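Local structure of restriction endonuclease (Mycobacterium sp., 4F0Q) at residues 18-23 and 218-223. The protein is a tetrameric, cytosine-methylation-dependent restriction endonuclease that cleaves DNA, probably recognising the modified base with its N-terminal domain and cutting with a PD-(D/E)XK-type nuclease domain. Residues are numbered along the deposited sequence; the frame is centred on the assembly and turned at random.
Sequences NKPRLV and GVDFRW
G218 meets V23 at one end of a two-stranded antiparallel ladder, its CA only 3.2 Å from V23 O in a CH...O contact. The next residue closes the ladder's hydrogen-bonded pair: V219 N donates to V23 O and V23 N to V219 O, each at 2.9 Å. Their side chains share a face of the sheet, where V219 CG2 touches V23 CG1, and F178 of strand 175-193 packs against both valines. D220, opposite L22 in the non-hydrogen-bonded pair, turns to the other face and lies against L22 CD2. With CG anti to the backbone N (chi1 -165°), its carboxylate reaches beyond the ladder: OD1 takes a weak bond from R21 N and also caps the helix that follows, accepting R222 N at 3.1 Å from above the carboxylate plane. F221 N adds a weak bond to R21 O. V23 CG1 meets the F221 ring obliquely, 3.5 Å from F221 CD2, and L51 of helix 48-52 packs on both residues. Across F221 CB runs the extended side chain of R21, its NE 3.4 Å from that carbon; NE donates to L51 O and NH2 forms a salt bridge with D225. R222 bends at chi3 (-63°), which brings NE to D220 OD2 at 3.3 Å in a salt bridge. P20 CG lies over one guanidinium face of R222, 3.3 Å above its plane and displaced toward the rim. R222 NH1 is bound by A17 O, ending helix 6-17. Within what is probably the PUA-like N-terminal region, the contact thus ties that helix to helix 222-227 through one carboxylate: D220 divides its oxygens between two backbone amides and a guanidinium, donors that would probably favour its ionised form.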
loop_
_atom_site.group_PDB
_atom_site.type_symbol
_atom_site.label_atom_id
_atom_site.label_comp_id
_atom_site.label_asym_id
_atom_site.label_seq_id
_atom_site.Cartn_x
_atom_site.Cartn_y
_atom_site.Cartn_z
ATOM N N ASN A 18 41.529 21.430 -19.425
ATOM C CA ASN A 18 41.827 21.821 -18.051
ATOM C C ASN A 18 40.844 22.845 -17.487
ATOM O O ASN A 18 41.013 23.328 -16.368
ATOM C CB ASN A 18 43.260 22.350 -17.949
ATOM C CG ASN A 18 43.845 22.186 -16.560
ATOM O OD1 ASN A 18 44.404 21.139 -16.229
ATOM N ND2 ASN A 18 43.720 23.222 -15.738
ATOM N N LYS A 19 39.815 23.168 -18.264
ATOM C CA LYS A 19 38.813 24.137 -17.838
ATOM C C LYS A 19 37.415 23.526 -17.825
ATOM O O LYS A 19 36.915 23.090 -18.862
ATOM C CB LYS A 19 38.836 25.369 -18.743
ATOM C CG LYS A 19 37.934 26.496 -18.272
ATOM C CD LYS A 19 38.396 27.037 -16.931
ATOM C CE LYS A 19 37.474 28.134 -16.426
ATOM N NZ LYS A 19 37.917 28.662 -15.106
ATOM N N PRO A 20 36.780 23.493 -16.644
ATOM C CA PRO A 20 35.442 22.914 -16.482
ATOM C C PRO A 20 34.357 23.793 -17.095
ATOM O O PRO A 20 34.375 25.009 -16.906
ATOM C CB PRO A 20 35.258 22.865 -14.956
ATOM C CG PRO A 20 36.623 23.087 -14.376
ATOM C CD PRO A 20 37.336 23.948 -15.360
ATOM N N ARG A 21 33.429 23.182 -17.824
ATOM C CA ARG A 21 32.272 23.906 -18.342
ATOM C C ARG A 21 30.968 23.227 -17.918
ATOM O O ARG A 21 30.460 22.329 -18.591
ATOM C CB ARG A 21 32.357 24.085 -19.864
ATOM C CG ARG A 21 32.684 22.827 -20.648
ATOM C CD ARG A 21 32.766 23.126 -22.135
ATOM N NE ARG A 21 32.528 21.936 -22.945
ATOM C CZ ARG A 21 33.461 21.047 -23.264
ATOM N NH1 ARG A 21 34.707 21.208 -22.842
ATOM N NH2 ARG A 21 33.146 19.995 -24.006
ATOM N N LEU A 22 30.436 23.672 -16.785
ATOM C CA LEU A 22 29.283 23.033 -16.166
ATOM C C LEU A 22 27.964 23.480 -16.783
ATOM O O LEU A 22 27.657 24.672 -16.818
ATOM C CB LEU A 22 29.264 23.324 -14.665
ATOM C CG LEU A 22 30.552 23.037 -13.891
ATOM C CD1 LEU A 22 30.377 23.387 -12.422
ATOM C CD2 LEU A 22 30.968 21.586 -14.056
ATOM N N VAL A 23 27.186 22.518 -17.266
ATOM C CA VAL A 23 25.831 22.799 -17.720
ATOM C C VAL A 23 24.838 22.256 -16.695
ATOM O O VAL A 23 24.937 21.108 -16.269
ATOM C CB VAL A 23 25.554 22.215 -19.126
ATOM C CG1 VAL A 23 25.891 20.735 -19.176
ATOM C CG2 VAL A 23 24.107 22.458 -19.534
ATOM N N GLY A 218 23.802 19.362 -12.399
ATOM C CA GLY A 218 24.149 19.301 -13.805
ATOM C C GLY A 218 25.386 18.459 -14.043
ATOM O O GLY A 218 25.768 17.655 -13.193
ATOM N N VAL A 219 26.017 18.640 -15.199
ATOM C CA VAL A 219 27.201 17.859 -15.545
ATOM C C VAL A 219 28.329 18.717 -16.113
ATOM O O VAL A 219 28.109 19.839 -16.573
ATOM C CB VAL A 219 26.875 16.744 -16.567
ATOM C CG1 VAL A 219 25.926 15.715 -15.963
ATOM C CG2 VAL A 219 26.295 17.338 -17.839
ATOM N N ASP A 220 29.541 18.173 -16.062
ATOM C CA ASP A 220 30.697 18.789 -16.694
ATOM C C ASP A 220 30.851 18.155 -18.069
ATOM O O ASP A 220 30.907 16.932 -18.189
ATOM C CB ASP A 220 31.954 18.544 -15.857
ATOM C CG ASP A 220 33.115 19.441 -16.256
ATOM O OD1 ASP A 220 33.166 19.886 -17.422
ATOM O OD2 ASP A 220 33.983 19.701 -15.396
ATOM N N PHE A 221 30.916 18.983 -19.107
ATOM C CA PHE A 221 30.989 18.472 -20.471
ATOM C C PHE A 221 32.352 17.885 -20.823
ATOM O O PHE A 221 32.533 17.332 -21.908
ATOM C CB PHE A 221 30.586 19.543 -21.485
ATOM C CG PHE A 221 29.274 19.268 -22.158
ATOM C CD1 PHE A 221 29.187 18.333 -23.177
ATOM C CD2 PHE A 221 28.127 19.936 -21.768
ATOM C CE1 PHE A 221 27.979 18.072 -23.795
ATOM C CE2 PHE A 221 26.916 19.681 -22.384
ATOM C CZ PHE A 221 26.841 18.748 -23.397
ATOM N N ARG A 222 33.307 17.999 -19.905
ATOM C CA ARG A 222 34.608 17.366 -20.082
ATOM C C ARG A 222 34.476 15.848 -19.973
ATOM O O ARG A 222 35.348 15.105 -20.423
ATOM C CB ARG A 222 35.618 17.899 -19.065
ATOM C CG ARG A 222 35.974 19.362 -19.269
ATOM C CD ARG A 222 37.144 19.779 -18.396
ATOM N NE ARG A 222 36.832 19.679 -16.974
ATOM C CZ ARG A 222 37.681 19.994 -16.001
ATOM N NH1 ARG A 222 38.898 20.428 -16.295
ATOM N NH2 ARG A 222 37.313 19.873 -14.733
ATOM N N TRP A 223 33.378 15.405 -19.367
ATOM C CA TRP A 223 33.013 13.995 -19.326
ATOM C C TRP A 223 32.869 13.477 -20.753
ATOM O O TRP A 223 33.437 12.443 -21.121
ATOM C CB TRP A 223 31.688 13.841 -18.575
ATOM C CG TRP A 223 31.194 12.431 -18.423
ATOM C CD1 TRP A 223 31.922 11.283 -18.552
ATOM C CD2 TRP A 223 29.855 12.025 -18.112
ATOM N NE1 TRP A 223 31.118 10.188 -18.340
ATOM C CE2 TRP A 223 29.845 10.617 -18.068
ATOM C CE3 TRP A 223 28.666 12.716 -17.865
ATOM C CZ2 TRP A 223 28.693 9.889 -17.787
ATOM C CZ3 TRP A 223 27.522 11.991 -17.588
ATOM C CH2 TRP A 223 27.543 10.592 -17.551
#